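Local coordinates for restriction endonuclease Hpy99I (Helicobacter pylori, PDB 3GOX), which cuts double-stranded DNA at a pseudopalindromic target as a type II restriction endonuclease of the beta-beta-alpha-Me class, at residues S42-F47 with N51-V56. Sequence-based numbering, arbitrary orientation.
Sequences SAMVLF and NELKRV
F47 O accepts two backbone N-H groups: E52 N at 3.2 Å and, through a weak, strongly bent bond, N51 N at 2.9 Å. Two residues, N51 and E52, stand opposite the single F47, a G1 beta bulge at the turn end of an antiparallel hairpin. The left-handed backbone of N51 lets both N-H groups turn to F47 O. The hairpin belongs to the SH3-like domain and lies at one edge of its antiparallel sheet, with 52-57 outermost within this chain and strand 32-39 on the other flank of 42-47. Beyond the bulge the ladder is regular. A43 with V56 and V45 with K54 are hydrogen-bonded pairs; V45 N to K54 O is 2.8 Å and nearly straight (173°). L53 CA also sits close to V45 O, 3.2 Å, as a CA-H...O contact.

V45, V56 and F47 share the buried face. V56 CG2 lies 4.1 Å from V45 CG2 and meets the F47 ring at its edge through CE2. V45 CG1 covers one face of that ring, offset toward the rim. L61 packs on V45 and V56.

M44, L46, L53 and R55 line the other face. L53 CD2 rests 4.0 Å from M44 CB. L46 CD1 touches N51 OD1 in a van der Waals contact. R55 NH1 is hydrogen-bonded to N39 OD1, which ties the guanidinium to the end of strand 32-39. M44 is bent at chi2 and chi3 (-61° and -55°), which folds its thioether across R55. The sulfur sits over the centre of one guanidinium face, with M44 SD 3.4 Å from R55 CZ.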
loop_
_atom_site.group_PDB
_atom_site.type_symbol
_atom_site.label_atom_id
_atom_site.label_comp_id
_atom_site.label_asym_id
_atom_site.label_seq_id
_atom_site.Cartn_x
_atom_site.Cartn_y
_atom_site.Cartn_z
ATOM N N SER A 42 -38.700 2.146 -19.292
ATOM C CA SER A 42 -37.482 2.955 -19.349
ATOM C C SER A 42 -36.950 3.225 -17.938
ATOM O O SER A 42 -37.734 3.410 -16.992
ATOM C CB SER A 42 -37.745 4.274 -20.054
ATOM O OG SER A 42 -38.685 5.028 -19.319
ATOM N N ALA A 43 -35.626 3.270 -17.813
ATOM C CA ALA A 43 -34.964 3.383 -16.529
ATOM C C ALA A 43 -34.067 4.601 -16.580
ATOM O O ALA A 43 -33.533 4.948 -17.646
ATOM C CB ALA A 43 -34.143 2.136 -16.262
ATOM N N MET A 44 -33.905 5.235 -15.428
ATOM C CA MET A 44 -32.833 6.207 -15.217
ATOM C C MET A 44 -31.647 5.421 -14.694
ATOM O O MET A 44 -31.748 4.797 -13.637
ATOM C CB MET A 44 -33.239 7.270 -14.214
ATOM C CG MET A 44 -34.411 8.115 -14.666
ATOM S SD MET A 44 -34.076 9.033 -16.206
ATOM C CE MET A 44 -32.590 9.946 -15.806
ATOM N N VAL A 45 -30.551 5.412 -15.457
ATOM C CA VAL A 45 -29.384 4.590 -15.148
ATOM C C VAL A 45 -28.204 5.504 -14.823
ATOM O O VAL A 45 -27.916 6.424 -15.580
ATOM C CB VAL A 45 -28.988 3.729 -16.360
ATOM C CG1 VAL A 45 -27.777 2.856 -16.030
ATOM C CG2 VAL A 45 -30.135 2.871 -16.839
ATOM N N LEU A 46 -27.537 5.254 -13.706
ATOM C CA LEU A 46 -26.245 5.924 -13.420
ATOM C C LEU A 46 -25.148 5.056 -13.980
ATOM O O LEU A 46 -24.861 3.968 -13.442
ATOM C CB LEU A 46 -26.022 6.127 -11.917
ATOM C CG LEU A 46 -24.669 6.734 -11.548
ATOM C CD1 LEU A 46 -24.510 8.106 -12.174
ATOM C CD2 LEU A 46 -24.534 6.831 -10.040
ATOM N N PHE A 47 -24.532 5.547 -15.050
ATOM C CA PHE A 47 -23.352 4.893 -15.603
ATOM C C PHE A 47 -22.142 5.333 -14.792
ATOM O O PHE A 47 -21.810 6.509 -14.720
ATOM C CB PHE A 47 -23.245 5.178 -17.093
ATOM C CG PHE A 47 -24.242 4.420 -17.891
ATOM C CD1 PHE A 47 -24.061 3.067 -18.096
ATOM C CD2 PHE A 47 -25.379 5.031 -18.400
ATOM C CE1 PHE A 47 -24.982 2.334 -18.817
ATOM C CE2 PHE A 47 -26.307 4.305 -19.124
ATOM C CZ PHE A 47 -26.119 2.951 -19.328
ATOM N N ASN A 51 -20.089 8.780 -14.434
ATOM C CA ASN A 51 -20.979 9.399 -13.448
ATOM C C ASN A 51 -22.106 10.147 -14.143
ATOM O O ASN A 51 -22.424 11.271 -13.762
ATOM C CB ASN A 51 -20.235 10.343 -12.486
ATOM C CG ASN A 51 -20.996 10.583 -11.189
ATOM O OD1 ASN A 51 -21.662 9.683 -10.665
ATOM N ND2 ASN A 51 -20.888 11.797 -10.655
ATOM N N GLU A 52 -22.667 9.520 -15.170
ATOM C CA GLU A 52 -23.672 10.136 -16.032
ATOM C C GLU A 52 -25.000 9.409 -15.832
ATOM O O GLU A 52 -25.055 8.196 -15.968
ATOM C CB GLU A 52 -23.229 10.031 -17.491
ATOM C CG GLU A 52 -24.063 10.844 -18.424
ATOM C CD GLU A 52 -23.464 10.960 -19.823
ATOM O OE1 GLU A 52 -22.220 11.020 -19.975
ATOM O OE2 GLU A 52 -24.269 11.012 -20.771
ATOM N N LEU A 53 -26.050 10.166 -15.500
ATOM C CA LEU A 53 -27.383 9.613 -15.269
ATOM C C LEU A 53 -28.168 9.833 -16.552
ATOM O O LEU A 53 -28.330 10.974 -16.997
ATOM C CB LEU A 53 -28.067 10.322 -14.075
ATOM C CG LEU A 53 -28.576 9.449 -12.912
ATOM C CD1 LEU A 53 -29.239 10.283 -11.817
ATOM C CD2 LEU A 53 -29.516 8.394 -13.389
ATOM N N LYS A 54 -28.636 8.743 -17.164
ATOM C CA LYS A 54 -29.305 8.808 -18.459
ATOM C C LYS A 54 -30.610 8.040 -18.438
ATOM O O LYS A 54 -30.712 7.003 -17.784
ATOM C CB LYS A 54 -28.415 8.192 -19.535
ATOM C CG LYS A 54 -27.232 9.073 -19.929
ATOM C CD LYS A 54 -26.343 8.395 -20.945
ATOM C CE LYS A 54 -26.975 8.367 -22.325
ATOM N NZ LYS A 54 -26.957 9.687 -23.027
ATOM N N ARG A 55 -31.593 8.546 -19.184
ATOM C CA ARG A 55 -32.830 7.809 -19.447
ATOM C C ARG A 55 -32.613 6.813 -20.584
ATOM O O ARG A 55 -32.228 7.209 -21.694
ATOM C CB ARG A 55 -33.987 8.749 -19.816
ATOM C CG ARG A 55 -35.290 7.997 -19.946
ATOM C CD ARG A 55 -36.499 8.902 -20.013
ATOM N NE ARG A 55 -36.795 9.593 -18.751
ATOM C CZ ARG A 55 -37.198 9.007 -17.615
ATOM N NH1 ARG A 55 -37.337 7.685 -17.517
ATOM N NH2 ARG A 55 -37.448 9.761 -16.548
ATOM N N VAL A 56 -32.882 5.533 -20.321
ATOM C CA VAL A 56 -32.581 4.462 -21.275
ATOM C C VAL A 56 -33.759 3.499 -21.393
ATOM O O VAL A 56 -34.290 3.042 -20.390
ATOM C CB VAL A 56 -31.320 3.652 -20.859
ATOM C CG1 VAL A 56 -30.962 2.666 -21.968
ATOM C CG2 VAL A 56 -30.120 4.593 -20.551
#